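Local coordinates for protein Myo-inositol dehydrogenase (Corynebacterium glutamicum, PDB 3EUW) that probably catalyses the NAD+-dependent oxidation of myo-inositol at its 2-hydroxyl group, as a tetrameric member of the Gfo/Idh/MocA oxidoreductase family, at residues C94-D99 against M174-L179; G144-L149 against R183-N188; N208-V213 against E322-G327; I214-G219 against L224-N229. All blocks are in the same frame, centred on the assembly; numbering follows the deposited sequence.

Contact 1: residues C94-D99 against M174-L179; sequences CEKPID and MTIHDL
The amine NZ of K96 hydrogen-bonds to the backbone carbonyl of D173, the residue just ahead of helical segment 174-179, so the polar end of the lysine is held beside the helix while its methylenes touch I176 and H177. On its way there the chain crosses the imidazole of H177 at about a right angle: K96 CD and H177 CE1 are 3.5 Å apart, and the approach is oblique to the ring. The bend at chi2 (-75°) turns the outer half of the lysine along the helix. I176 meets it with its branch methyl, CG2 lying against K96 CE, a contact whose modelled closeness is doubtful in detail. The longer arm of I176 goes elsewhere, CD1 lying 4.2 Å from P97 CB. P97 follows a cis peptide bond, and E95, K96 and P97 spell the EKP sequence familiar in this family. The worked point is that one long side chain can join two domains by combining a polar end with an apolar shaft. Segment 94-99 leaves strand 92-94 of the parallel Rossmann sheet and leads toward helix 102-112, where I98 meets V105. Segment 174-179 lies on helix 169-185, between helix 307-326, met by I176 at A313, and strand 224-230, met by T175, D178 and L179 at I227.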
loop_
_atom_site.group_PDB
_atom_site.type_symbol
_atom_site.label_atom_id
_atom_site.label_comp_id
_atom_site.label_asym_id
_atom_site.label_seq_id
_atom_site.Cartn_x
_atom_site.Cartn_y
_atom_site.Cartn_z
ATOM N N CYS A 94 -22.115 14.848 -26.017
ATOM C CA CYS A 94 -22.926 15.510 -25.010
ATOM C C CYS A 94 -22.712 15.032 -23.577
ATOM O O CYS A 94 -22.696 13.829 -23.307
ATOM C CB CYS A 94 -24.408 15.351 -25.381
ATOM S SG CYS A 94 -25.552 16.277 -24.344
ATOM N N GLU A 95 -22.547 15.982 -22.658
ATOM C CA GLU A 95 -22.385 15.638 -21.248
ATOM C C GLU A 95 -23.690 15.012 -20.819
ATOM O O GLU A 95 -24.753 15.400 -21.298
ATOM C CB GLU A 95 -22.157 16.879 -20.387
ATOM C CG GLU A 95 -20.759 17.445 -20.438
ATOM C CD GLU A 95 -19.736 16.477 -19.911
ATOM O OE1 GLU A 95 -19.981 15.904 -18.829
ATOM O OE2 GLU A 95 -18.688 16.295 -20.571
ATOM N N LYS A 96 -23.615 14.044 -19.918
ATOM C CA LYS A 96 -24.812 13.380 -19.423
ATOM C C LYS A 96 -25.680 14.392 -18.655
ATOM O O LYS A 96 -25.172 15.368 -18.121
ATOM C CB LYS A 96 -24.387 12.201 -18.527
ATOM C CG LYS A 96 -24.937 12.175 -17.108
ATOM C CD LYS A 96 -24.285 13.172 -16.170
ATOM C CE LYS A 96 -24.835 12.981 -14.766
ATOM N NZ LYS A 96 -24.708 14.161 -13.879
ATOM N N PRO A 97 -27.011 14.218 -18.669
ATOM C CA PRO A 97 -27.775 13.154 -19.319
ATOM C C PRO A 97 -28.379 13.741 -20.601
ATOM O O PRO A 97 -28.177 14.914 -20.906
ATOM C CB PRO A 97 -28.845 12.844 -18.297
ATOM C CG PRO A 97 -29.220 14.247 -17.852
ATOM C CD PRO A 97 -27.881 14.991 -17.759
ATOM N N ILE A 98 -29.116 12.931 -21.354
ATOM C CA ILE A 98 -29.745 13.435 -22.560
ATOM C C ILE A 98 -30.768 14.443 -22.070
ATOM O O ILE A 98 -30.942 15.520 -22.642
ATOM C CB ILE A 98 -30.449 12.310 -23.343
ATOM C CG1 ILE A 98 -29.406 11.310 -23.866
ATOM C CG2 ILE A 98 -31.246 12.900 -24.488
ATOM C CD1 ILE A 98 -29.999 10.082 -24.511
ATOM N N ASP A 99 -31.424 14.071 -20.977
ATOM C CA ASP A 99 -32.431 14.896 -20.317
ATOM C C ASP A 99 -32.781 14.163 -19.024
ATOM O O ASP A 99 -32.491 12.976 -18.885
ATOM C CB ASP A 99 -33.686 15.033 -21.189
ATOM C CG ASP A 99 -34.582 16.183 -20.742
ATOM O OD1 ASP A 99 -34.286 17.346 -21.090
ATOM O OD2 ASP A 99 -35.578 15.926 -20.034
HETATM N N MSE A 174 -26.124 11.656 -9.716
HETATM C CA MSE A 174 -24.882 11.027 -9.287
HETATM C C MSE A 174 -24.741 9.550 -9.662
HETATM O O MSE A 174 -23.867 9.189 -10.438
HETATM C CB MSE A 174 -24.744 11.155 -7.779
HETATM C CG MSE A 174 -23.394 10.699 -7.269
HETATM SE SE MSE A 174 -23.364 10.820 -5.331
HETATM C CE MSE A 174 -21.556 10.036 -5.009
ATOM N N THR A 175 -25.595 8.699 -9.100
ATOM C CA THR A 175 -25.533 7.269 -9.383
ATOM C C THR A 175 -25.533 6.957 -10.878
ATOM O O THR A 175 -24.962 5.961 -11.306
ATOM C CB THR A 175 -26.715 6.540 -8.724
ATOM O OG1 THR A 175 -27.067 7.225 -7.519
ATOM C CG2 THR A 175 -26.341 5.100 -8.374
ATOM N N ILE A 176 -26.159 7.811 -11.679
ATOM C CA ILE A 176 -26.214 7.571 -13.117
ATOM C C ILE A 176 -24.828 7.238 -13.690
ATOM O O ILE A 176 -24.708 6.373 -14.558
ATOM C CB ILE A 176 -26.845 8.785 -13.875
ATOM C CG1 ILE A 176 -27.262 8.368 -15.290
ATOM C CG2 ILE A 176 -25.867 9.934 -13.954
ATOM C CD1 ILE A 176 -28.096 9.420 -16.016
ATOM N N HIS A 177 -23.780 7.911 -13.221
ATOM C CA HIS A 177 -22.444 7.599 -13.722
ATOM C C HIS A 177 -22.050 6.159 -13.342
ATOM O O HIS A 177 -21.447 5.431 -14.136
ATOM C CB HIS A 177 -21.397 8.579 -13.178
ATOM C CG HIS A 177 -21.270 9.845 -13.971
ATOM N ND1 HIS A 177 -21.764 11.057 -13.533
ATOM C CD2 HIS A 177 -20.661 10.095 -15.154
ATOM C CE1 HIS A 177 -21.459 11.997 -14.408
ATOM N NE2 HIS A 177 -20.790 11.440 -15.401
ATOM N N ASP A 178 -22.386 5.751 -12.127
ATOM C CA ASP A 178 -22.069 4.405 -11.666
ATOM C C ASP A 178 -22.923 3.361 -12.383
ATOM O O ASP A 178 -22.497 2.231 -12.596
ATOM C CB ASP A 178 -22.306 4.297 -10.159
ATOM C CG ASP A 178 -21.484 5.295 -9.365
ATOM O OD1 ASP A 178 -20.246 5.301 -9.497
ATOM O OD2 ASP A 178 -22.081 6.070 -8.596
ATOM N N LEU A 179 -24.146 3.735 -12.732
ATOM C CA LEU A 179 -25.038 2.829 -13.434
ATOM C C LEU A 179 -24.499 2.565 -14.833
ATOM O O LEU A 179 -24.619 1.457 -15.357
ATOM C CB LEU A 179 -26.441 3.424 -13.507
ATOM C CG LEU A 179 -27.101 3.475 -12.126
ATOM C CD1 LEU A 179 -28.357 4.321 -12.201
ATOM C CD2 LEU A 179 -27.417 2.033 -11.640
#

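Contact 2: residues G144-L149 against R183-N188; sequences GNLEQL and RFFVPN
L146 and L149 reach F185 because both turn CG to the side opposite their own backbone N (chi1 178° and -172°), which extends the two isobutyl groups off the strand toward the end of the helix. The branches then divide the work. L149 CD1 stands over the centre of the F185 ring, 4.2 Å from its centroid and 10° off the normal, a CH-pi contact, while L149 CD2 packs against F185 CB at 3.6 Å. L146 uses one methyl for two neighbours: CD2 lies 3.9 Å from F185 CB and 3.8 Å from V186 CG2. Two leucines three positions apart on a regular strand would face opposite ways; here E147 and Q148 both pair with F244 in a classic beta bulge, which restores the common direction. Past the contact, R183 NE donates to P187 O on a lone pair at 3.1 Å, tying the turn after the helix back to its last residues. Strand 146-154 runs between strands 238-245 and 224-230, with E147 and Q148 bonded respectively to H232 and R154 of the second subunit, while helix 129-139 meets the F185 ring through I134, N135 and V138.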
loop_
_atom_site.group_PDB
_atom_site.type_symbol
_atom_site.label_atom_id
_atom_site.label_comp_id
_atom_site.label_asym_id
_atom_site.label_seq_id
_atom_site.Cartn_x
_atom_site.Cartn_y
_atom_site.Cartn_z
ATOM N N GLY A 144 -11.313 -14.584 -15.048
ATOM C CA GLY A 144 -12.415 -15.508 -15.269
ATOM C C GLY A 144 -13.739 -14.815 -15.503
ATOM O O GLY A 144 -13.774 -13.677 -15.965
ATOM N N ASN A 145 -14.834 -15.499 -15.186
ATOM C CA ASN A 145 -16.159 -14.922 -15.364
ATOM C C ASN A 145 -16.409 -13.882 -14.277
ATOM O O ASN A 145 -16.186 -14.143 -13.091
ATOM C CB ASN A 145 -17.242 -16.002 -15.263
ATOM C CG ASN A 145 -16.871 -17.276 -15.999
ATOM O OD1 ASN A 145 -16.547 -17.252 -17.187
ATOM N ND2 ASN A 145 -16.918 -18.399 -15.297
ATOM N N LEU A 146 -16.868 -12.705 -14.691
ATOM C CA LEU A 146 -17.182 -11.622 -13.775
ATOM C C LEU A 146 -18.405 -12.032 -12.942
ATOM O O LEU A 146 -19.443 -12.419 -13.496
ATOM C CB LEU A 146 -17.480 -10.351 -14.573
ATOM C CG LEU A 146 -17.875 -9.096 -13.789
ATOM C CD1 LEU A 146 -16.754 -8.721 -12.839
ATOM C CD2 LEU A 146 -18.170 -7.953 -14.755
ATOM N N GLU A 147 -18.280 -11.954 -11.622
ATOM C CA GLU A 147 -19.365 -12.344 -10.738
ATOM C C GLU A 147 -19.916 -11.195 -9.891
ATOM O O GLU A 147 -21.119 -11.134 -9.620
ATOM C CB GLU A 147 -18.906 -13.493 -9.837
ATOM C CG GLU A 147 -18.466 -14.728 -10.632
ATOM C CD GLU A 147 -17.851 -15.814 -9.762
ATOM O OE1 GLU A 147 -17.575 -15.553 -8.568
ATOM O OE2 GLU A 147 -17.634 -16.929 -10.276
ATOM N N GLN A 148 -19.038 -10.286 -9.482
ATOM C CA GLN A 148 -19.445 -9.150 -8.666
ATOM C C GLN A 148 -18.690 -7.907 -9.103
ATOM O O GLN A 148 -17.528 -7.988 -9.517
ATOM C CB GLN A 148 -19.139 -9.413 -7.193
ATOM C CG GLN A 148 -19.599 -10.748 -6.696
ATOM C CD GLN A 148 -19.392 -10.913 -5.205
ATOM O OE1 GLN A 148 -18.383 -10.473 -4.644
ATOM N NE2 GLN A 148 -20.343 -11.567 -4.555
ATOM N N LEU A 149 -19.353 -6.760 -8.996
ATOM C CA LEU A 149 -18.762 -5.480 -9.357
ATOM C C LEU A 149 -19.161 -4.532 -8.228
ATOM O O LEU A 149 -20.341 -4.253 -8.034
ATOM C CB LEU A 149 -19.318 -5.005 -10.702
ATOM C CG LEU A 149 -18.660 -3.773 -11.328
ATOM C CD1 LEU A 149 -17.181 -4.036 -11.601
ATOM C CD2 LEU A 149 -19.376 -3.431 -12.618
ATOM N N ARG A 183 -23.006 -0.948 -16.669
ATOM C CA ARG A 183 -23.330 -1.505 -17.984
ATOM C C ARG A 183 -22.091 -1.681 -18.853
ATOM O O ARG A 183 -22.075 -2.514 -19.755
ATOM C CB ARG A 183 -24.363 -0.633 -18.716
ATOM C CG ARG A 183 -25.766 -0.764 -18.145
ATOM C CD ARG A 183 -26.834 -0.247 -19.107
ATOM N NE ARG A 183 -26.797 -0.978 -20.370
ATOM C CZ ARG A 183 -26.340 -0.485 -21.514
ATOM N NH1 ARG A 183 -25.880 0.761 -21.571
ATOM N NH2 ARG A 183 -26.320 -1.254 -22.595
ATOM N N PHE A 184 -21.057 -0.896 -18.576
ATOM C CA PHE A 184 -19.804 -0.982 -19.312
ATOM C C PHE A 184 -19.263 -2.392 -19.100
ATOM O O PHE A 184 -18.655 -2.982 -19.999
ATOM C CB PHE A 184 -18.824 0.068 -18.774
ATOM C CG PHE A 184 -17.513 0.152 -19.520
ATOM C CD1 PHE A 184 -17.407 -0.265 -20.848
ATOM C CD2 PHE A 184 -16.400 0.745 -18.922
ATOM C CE1 PHE A 184 -16.218 -0.089 -21.563
ATOM C CE2 PHE A 184 -15.207 0.927 -19.634
ATOM C CZ PHE A 184 -15.121 0.509 -20.958
ATOM N N PHE A 185 -19.511 -2.927 -17.907
ATOM C CA PHE A 185 -19.055 -4.261 -17.537
ATOM C C PHE A 185 -20.091 -5.340 -17.830
ATOM O O PHE A 185 -19.751 -6.410 -18.330
ATOM C CB PHE A 185 -18.685 -4.311 -16.044
ATOM C CG PHE A 185 -17.287 -3.823 -15.748
ATOM C CD1 PHE A 185 -16.217 -4.704 -15.689
ATOM C CD2 PHE A 185 -17.040 -2.464 -15.575
ATOM C CE1 PHE A 185 -14.917 -4.229 -15.461
ATOM C CE2 PHE A 185 -15.749 -1.992 -15.352
ATOM C CZ PHE A 185 -14.689 -2.872 -15.294
ATOM N N VAL A 186 -21.347 -5.051 -17.505
ATOM C CA VAL A 186 -22.449 -5.991 -17.700
ATOM C C VAL A 186 -23.586 -5.231 -18.376
ATOM O O VAL A 186 -24.452 -4.666 -17.708
ATOM C CB VAL A 186 -22.941 -6.542 -16.349
ATOM C CG1 VAL A 186 -24.032 -7.579 -16.568
ATOM C CG2 VAL A 186 -21.762 -7.139 -15.572
ATOM N N PRO A 187 -23.592 -5.217 -19.719
ATOM C CA PRO A 187 -24.586 -4.537 -20.552
ATOM C C PRO A 187 -26.030 -4.889 -20.250
ATOM O O PRO A 187 -26.907 -4.027 -20.263
ATOM C CB PRO A 187 -24.201 -4.956 -21.976
ATOM C CG PRO A 187 -22.749 -5.275 -21.869
ATOM C CD PRO A 187 -22.652 -5.981 -20.554
ATOM N N ASN A 188 -26.270 -6.163 -19.977
ATOM C CA ASN A 188 -27.613 -6.654 -19.724
ATOM C C ASN A 188 -28.030 -6.757 -18.260
ATOM O O ASN A 188 -27.749 -7.749 -17.585
ATOM C CB ASN A 188 -27.758 -8.011 -20.408
ATOM C CG ASN A 188 -27.270 -7.979 -21.846
ATOM O OD1 ASN A 188 -26.782 -8.983 -22.376
ATOM N ND2 ASN A 188 -27.405 -6.818 -22.492
#

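Contact 3: residues N208-V213 against E322-G327; sequences NDYDQV and ESAQTG
Apolar contact between Y210 and A324 is modest, as suits a surface site: the phenol lies against one turn of the helix, with Y210 CE2 4.1 Å from A324 CB and its OH 3.9 Å from the same methyl. The approach is oblique to the ring. Beside it, Q325 CG stands 4.2 Å from Y210 OH. F171 of helix 169-185 touches both Y210 and A324.

The polar link across the gap is indirect. A water lies 3.2 Å from Y210 OH, in a hydrogen bond whose direction is open, and accepts a weak one from Q325 NE2. Q325 runs extended beyond CG (chi2 177°), carrying its amide out to the water.

Hydrogen bonds on each side of the contact hold the backbone. The side chain of D209 takes a weak bond from the N-H of Y210 at OD1, which also accepts from I170 N outside the segment. At the helix end, T326 OG1 donates to E322 O at 2.6 Å, and S323 O receives the N-H groups of both T326 and G327.

Helix 202-206 closes in a Schellman motif, with N208, at positive phi, as its C-prime residue. The loop that follows, leading through Y210 into strand 212-219, lies against the C-terminal turn of helix 307-326, which gives way at G327, also at positive phi.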
loop_
_atom_site.group_PDB
_atom_site.type_symbol
_atom_site.label_atom_id
_atom_site.label_comp_id
_atom_site.label_asym_id
_atom_site.label_seq_id
_atom_site.Cartn_x
_atom_site.Cartn_y
_atom_site.Cartn_z
ATOM N N ASN A 208 -36.377 16.500 -0.710
ATOM C CA ASN A 208 -36.885 15.137 -0.853
ATOM C C ASN A 208 -35.957 14.308 -1.736
ATOM O O ASN A 208 -36.362 13.730 -2.747
ATOM C CB ASN A 208 -38.292 15.154 -1.445
ATOM C CG ASN A 208 -39.296 15.779 -0.512
ATOM O OD1 ASN A 208 -39.709 16.921 -0.697
ATOM N ND2 ASN A 208 -39.680 15.037 0.519
ATOM N N ASP A 209 -34.699 14.266 -1.328
ATOM C CA ASP A 209 -33.665 13.537 -2.034
ATOM C C ASP A 209 -32.867 12.806 -0.937
ATOM O O ASP A 209 -33.086 13.043 0.255
ATOM C CB ASP A 209 -32.801 14.543 -2.806
ATOM C CG ASP A 209 -31.806 13.885 -3.742
ATOM O OD1 ASP A 209 -31.898 12.663 -3.978
ATOM O OD2 ASP A 209 -30.931 14.609 -4.251
ATOM N N TYR A 210 -31.956 11.921 -1.326
ATOM C CA TYR A 210 -31.174 11.184 -0.336
ATOM C C TYR A 210 -29.733 11.663 -0.355
ATOM O O TYR A 210 -29.211 12.034 -1.416
ATOM C CB TYR A 210 -31.184 9.676 -0.642
ATOM C CG TYR A 210 -32.553 9.044 -0.770
ATOM C CD1 TYR A 210 -33.344 8.803 0.348
ATOM C CD2 TYR A 210 -33.050 8.677 -2.018
ATOM C CE1 TYR A 210 -34.606 8.204 0.227
ATOM C CE2 TYR A 210 -34.297 8.083 -2.155
ATOM C CZ TYR A 210 -35.072 7.845 -1.033
ATOM O OH TYR A 210 -36.291 7.228 -1.179
ATOM N N ASP A 211 -29.082 11.667 0.805
ATOM C CA ASP A 211 -27.688 12.071 0.822
ATOM C C ASP A 211 -26.771 10.848 0.754
ATOM O O ASP A 211 -25.546 10.986 0.761
ATOM C CB ASP A 211 -27.362 12.950 2.046
ATOM C CG ASP A 211 -27.616 12.258 3.361
ATOM O OD1 ASP A 211 -27.601 11.014 3.408
ATOM O OD2 ASP A 211 -27.810 12.980 4.365
ATOM N N GLN A 212 -27.367 9.657 0.702
ATOM C CA GLN A 212 -26.609 8.417 0.563
ATOM C C GLN A 212 -27.510 7.267 0.111
ATOM O O GLN A 212 -28.652 7.122 0.565
ATOM C CB GLN A 212 -25.868 8.038 1.862
ATOM C CG GLN A 212 -26.737 7.560 3.012
ATOM C CD GLN A 212 -25.927 7.004 4.180
ATOM O OE1 GLN A 212 -26.484 6.494 5.152
ATOM N NE2 GLN A 212 -24.610 7.100 4.084
ATOM N N VAL A 213 -26.997 6.460 -0.810
ATOM C CA VAL A 213 -27.761 5.319 -1.302
ATOM C C VAL A 213 -26.895 4.079 -1.564
ATOM O O VAL A 213 -25.680 4.174 -1.693
ATOM C CB VAL A 213 -28.492 5.657 -2.637
ATOM C CG1 VAL A 213 -29.400 6.865 -2.466
ATOM C CG2 VAL A 213 -27.471 5.920 -3.743
ATOM N N GLU A 322 -37.476 4.423 -8.051
ATOM C CA GLU A 322 -38.729 3.718 -7.799
ATOM C C GLU A 322 -38.544 2.606 -6.762
ATOM O O GLU A 322 -39.394 2.416 -5.891
ATOM C CB GLU A 322 -39.264 3.135 -9.101
ATOM C CG GLU A 322 -40.756 3.323 -9.284
ATOM C CD GLU A 322 -41.527 2.105 -8.877
ATOM O OE1 GLU A 322 -41.114 0.997 -9.273
ATOM O OE2 GLU A 322 -42.542 2.242 -8.178
ATOM N N SER A 323 -37.440 1.867 -6.867
ATOM C CA SER A 323 -37.154 0.793 -5.920
ATOM C C SER A 323 -36.960 1.393 -4.527
ATOM O O SER A 323 -37.511 0.908 -3.546
ATOM C CB SER A 323 -35.884 0.036 -6.328
ATOM O OG SER A 323 -35.537 -0.939 -5.357
ATOM N N ALA A 324 -36.179 2.463 -4.452
ATOM C CA ALA A 324 -35.907 3.107 -3.170
ATOM C C ALA A 324 -37.183 3.623 -2.527
ATOM O O ALA A 324 -37.338 3.566 -1.312
ATOM C CB ALA A 324 -34.936 4.245 -3.355
ATOM N N GLN A 325 -38.098 4.128 -3.343
ATOM C CA GLN A 325 -39.353 4.654 -2.823
ATOM C C GLN A 325 -40.362 3.565 -2.463
ATOM O O GLN A 325 -41.284 3.809 -1.676
ATOM C CB GLN A 325 -39.997 5.597 -3.840
ATOM C CG GLN A 325 -39.193 6.850 -4.157
ATOM C CD GLN A 325 -39.853 7.720 -5.222
ATOM O OE1 GLN A 325 -40.252 7.230 -6.280
ATOM N NE2 GLN A 325 -39.963 9.013 -4.947
ATOM N N THR A 326 -40.187 2.368 -3.015
ATOM C CA THR A 326 -41.154 1.295 -2.785
ATOM C C THR A 326 -40.738 0.131 -1.906
ATOM O O THR A 326 -41.586 -0.657 -1.472
ATOM C CB THR A 326 -41.644 0.731 -4.134
ATOM O OG1 THR A 326 -40.520 0.255 -4.890
ATOM C CG2 THR A 326 -42.354 1.835 -4.939
ATOM N N GLY A 327 -39.445 -0.003 -1.647
ATOM C CA GLY A 327 -38.996 -1.094 -0.805
ATOM C C GLY A 327 -39.057 -2.446 -1.487
ATOM O O GLY A 327 -39.307 -3.462 -0.841
HETATM O O HOH W 1 -37.761 9.733 -2.577
#

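Contact 4: residues I214-G219 against L224-N229; sequences IVTLRG and LINIVN
Four backbone bonds join V215 to I227 and L217 to I225, two for each pair. V215 N to I227 O and I227 N to V215 O are both 2.7 Å, as is L217 N to I225 O, and the return bond from I225 N to L217 O is 2.9 Å. All are nearly straight, the N-H...O angle of the last being 171°. Between them, at the non-hydrogen-bonded pairs, CA-H groups fill in: T216 CA stands 3.2 Å from I225 O. The side chains of the hydrogen-bonded pairs meet on one face, V215 CB and I227 CB being 4.0 Å apart, as are L217 CB and I225 CB. L217 CD1 continues along I225, lying near CB and CG2, because chi1 (-48°) sets CG beside the backbone N. This is a beta hairpin in the mixed sheet of the C-terminal domain, its antiparallel strands at 165° between their N-to-C directions. The V215, L217, I225 and I227 face is packed by helix 169-185, through F171, L179, A182 and D178. On the other face, with I214, T216 and N226, I214 packs on T216 of the second subunit, and T216 on I214 of that subunit. Outside the hairpin, strand 189-197 flanks 214-219, and its E191 forms a salt bridge with R218 NE. Strand 146-154 borders 224-229, its E147 bonding the backbone of L224.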
loop_
_atom_site.group_PDB
_atom_site.type_symbol
_atom_site.label_atom_id
_atom_site.label_comp_id
_atom_site.label_asym_id
_atom_site.label_seq_id
_atom_site.Cartn_x
_atom_site.Cartn_y
_atom_site.Cartn_z
ATOM N N ILE A 214 -27.535 2.918 -1.614
ATOM C CA ILE A 214 -26.862 1.664 -1.943
ATOM C C ILE A 214 -27.717 1.047 -3.035
ATOM O O ILE A 214 -28.937 0.978 -2.905
ATOM C CB ILE A 214 -26.817 0.641 -0.784
ATOM C CG1 ILE A 214 -25.636 0.895 0.157
ATOM C CG2 ILE A 214 -26.606 -0.768 -1.370
ATOM C CD1 ILE A 214 -25.567 2.235 0.750
ATOM N N VAL A 215 -27.086 0.600 -4.106
ATOM C CA VAL A 215 -27.807 -0.028 -5.205
ATOM C C VAL A 215 -27.245 -1.418 -5.501
ATOM O O VAL A 215 -26.033 -1.637 -5.438
ATOM C CB VAL A 215 -27.705 0.822 -6.489
ATOM C CG1 VAL A 215 -28.290 0.059 -7.671
ATOM C CG2 VAL A 215 -28.438 2.159 -6.299
ATOM N N THR A 216 -28.126 -2.360 -5.799
ATOM C CA THR A 216 -27.704 -3.702 -6.168
ATOM C C THR A 216 -28.447 -4.111 -7.449
ATOM O O THR A 216 -29.671 -4.211 -7.464
ATOM C CB THR A 216 -27.981 -4.720 -5.038
ATOM O OG1 THR A 216 -27.243 -4.348 -3.870
ATOM C CG2 THR A 216 -27.536 -6.094 -5.445
ATOM N N LEU A 217 -27.695 -4.321 -8.525
ATOM C CA LEU A 217 -28.279 -4.704 -9.814
ATOM C C LEU A 217 -28.011 -6.178 -10.109
ATOM O O LEU A 217 -26.952 -6.701 -9.759
ATOM C CB LEU A 217 -27.664 -3.880 -10.951
ATOM C CG LEU A 217 -27.557 -2.361 -10.820
ATOM C CD1 LEU A 217 -26.684 -1.820 -11.940
ATOM C CD2 LEU A 217 -28.941 -1.733 -10.862
ATOM N N ARG A 218 -28.972 -6.843 -10.745
ATOM C CA ARG A 218 -28.787 -8.239 -11.127
ATOM C C ARG A 218 -28.551 -8.292 -12.634
ATOM O O ARG A 218 -29.342 -7.752 -13.409
ATOM C CB ARG A 218 -30.013 -9.087 -10.784
ATOM C CG ARG A 218 -29.945 -10.519 -11.341
ATOM C CD ARG A 218 -31.125 -11.371 -10.858
ATOM N NE ARG A 218 -31.267 -11.256 -9.418
ATOM C CZ ARG A 218 -31.193 -12.269 -8.571
ATOM N NH1 ARG A 218 -30.973 -13.498 -9.025
ATOM N NH2 ARG A 218 -31.346 -12.047 -7.271
ATOM N N GLY A 219 -27.453 -8.930 -13.033
ATOM C CA GLY A 219 -27.128 -9.074 -14.442
ATOM C C GLY A 219 -27.789 -10.327 -14.998
ATOM O O GLY A 219 -28.131 -11.236 -14.241
ATOM N N LEU A 224 -23.761 -9.697 -9.866
ATOM C CA LEU A 224 -24.303 -8.756 -8.890
ATOM C C LEU A 224 -23.456 -7.501 -8.911
ATOM O O LEU A 224 -22.247 -7.550 -8.654
ATOM C CB LEU A 224 -24.304 -9.356 -7.474
ATOM C CG LEU A 224 -25.268 -10.542 -7.283
ATOM C CD1 LEU A 224 -25.161 -11.071 -5.854
ATOM C CD2 LEU A 224 -26.713 -10.100 -7.593
ATOM N N ILE A 225 -24.079 -6.378 -9.247
ATOM C CA ILE A 225 -23.373 -5.110 -9.278
ATOM C C ILE A 225 -23.854 -4.334 -8.051
ATOM O O ILE A 225 -25.051 -4.089 -7.889
ATOM C CB ILE A 225 -23.693 -4.308 -10.551
ATOM C CG1 ILE A 225 -23.244 -5.076 -11.803
ATOM C CG2 ILE A 225 -22.968 -2.983 -10.504
ATOM C CD1 ILE A 225 -24.187 -6.159 -12.232
ATOM N N ASN A 226 -22.920 -3.954 -7.189
ATOM C CA ASN A 226 -23.258 -3.246 -5.956
ATOM C C ASN A 226 -22.630 -1.849 -5.942
ATOM O O ASN A 226 -21.409 -1.690 -5.983
ATOM C CB ASN A 226 -22.785 -4.091 -4.769
ATOM C CG ASN A 226 -23.205 -3.521 -3.434
ATOM O OD1 ASN A 226 -24.386 -3.323 -3.166
ATOM N ND2 ASN A 226 -22.228 -3.259 -2.587
ATOM N N ILE A 227 -23.484 -0.833 -5.893
ATOM C CA ILE A 227 -23.041 0.549 -5.908
ATOM C C ILE A 227 -23.323 1.278 -4.603
ATOM O O ILE A 227 -24.451 1.249 -4.097
ATOM C CB ILE A 227 -23.734 1.325 -7.057
ATOM C CG1 ILE A 227 -23.444 0.633 -8.393
ATOM C CG2 ILE A 227 -23.249 2.766 -7.091
ATOM C CD1 ILE A 227 -24.247 1.199 -9.564
ATOM N N VAL A 228 -22.286 1.925 -4.069
ATOM C CA VAL A 228 -22.378 2.694 -2.832
ATOM C C VAL A 228 -22.085 4.181 -3.104
ATOM O O VAL A 228 -21.026 4.536 -3.631
ATOM C CB VAL A 228 -21.387 2.168 -1.756
ATOM C CG1 VAL A 228 -21.506 3.009 -0.479
ATOM C CG2 VAL A 228 -21.671 0.682 -1.441
ATOM N N ASN A 229 -23.035 5.040 -2.751
ATOM C CA ASN A 229 -22.884 6.478 -2.956
ATOM C C ASN A 229 -23.076 7.265 -1.656
ATOM O O ASN A 229 -23.804 6.833 -0.747
ATOM C CB ASN A 229 -23.929 7.008 -3.942
ATOM C CG ASN A 229 -23.645 6.649 -5.389
ATOM O OD1 ASN A 229 -22.540 6.228 -5.773
ATOM N ND2 ASN A 229 -24.659 6.844 -6.216
#

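How the contacts relate
From the N terminus, the chain runs through the Rossmann domain to 94-99, and contact 1 closes its loop onto helix 169-185 at 174-179. Contact 2 opens at 144-149, inside that loop, and closes at 183-188 farther along the same helix, so the two cross. Contact 3 opens at 208-213, and its long loop to 322-327 holds the short hairpin of contact 4. Contact 1 joins the nucleotide-binding fold to the C-terminal domain; contact 2 sets the end of helix 169-185 against strand 146-154; contact 3 sets the end of helix 307-326 against the loop entering strand 212-219. Contact 4 links these within the sheet, V213 probably bonding to N229 and L149 to N226.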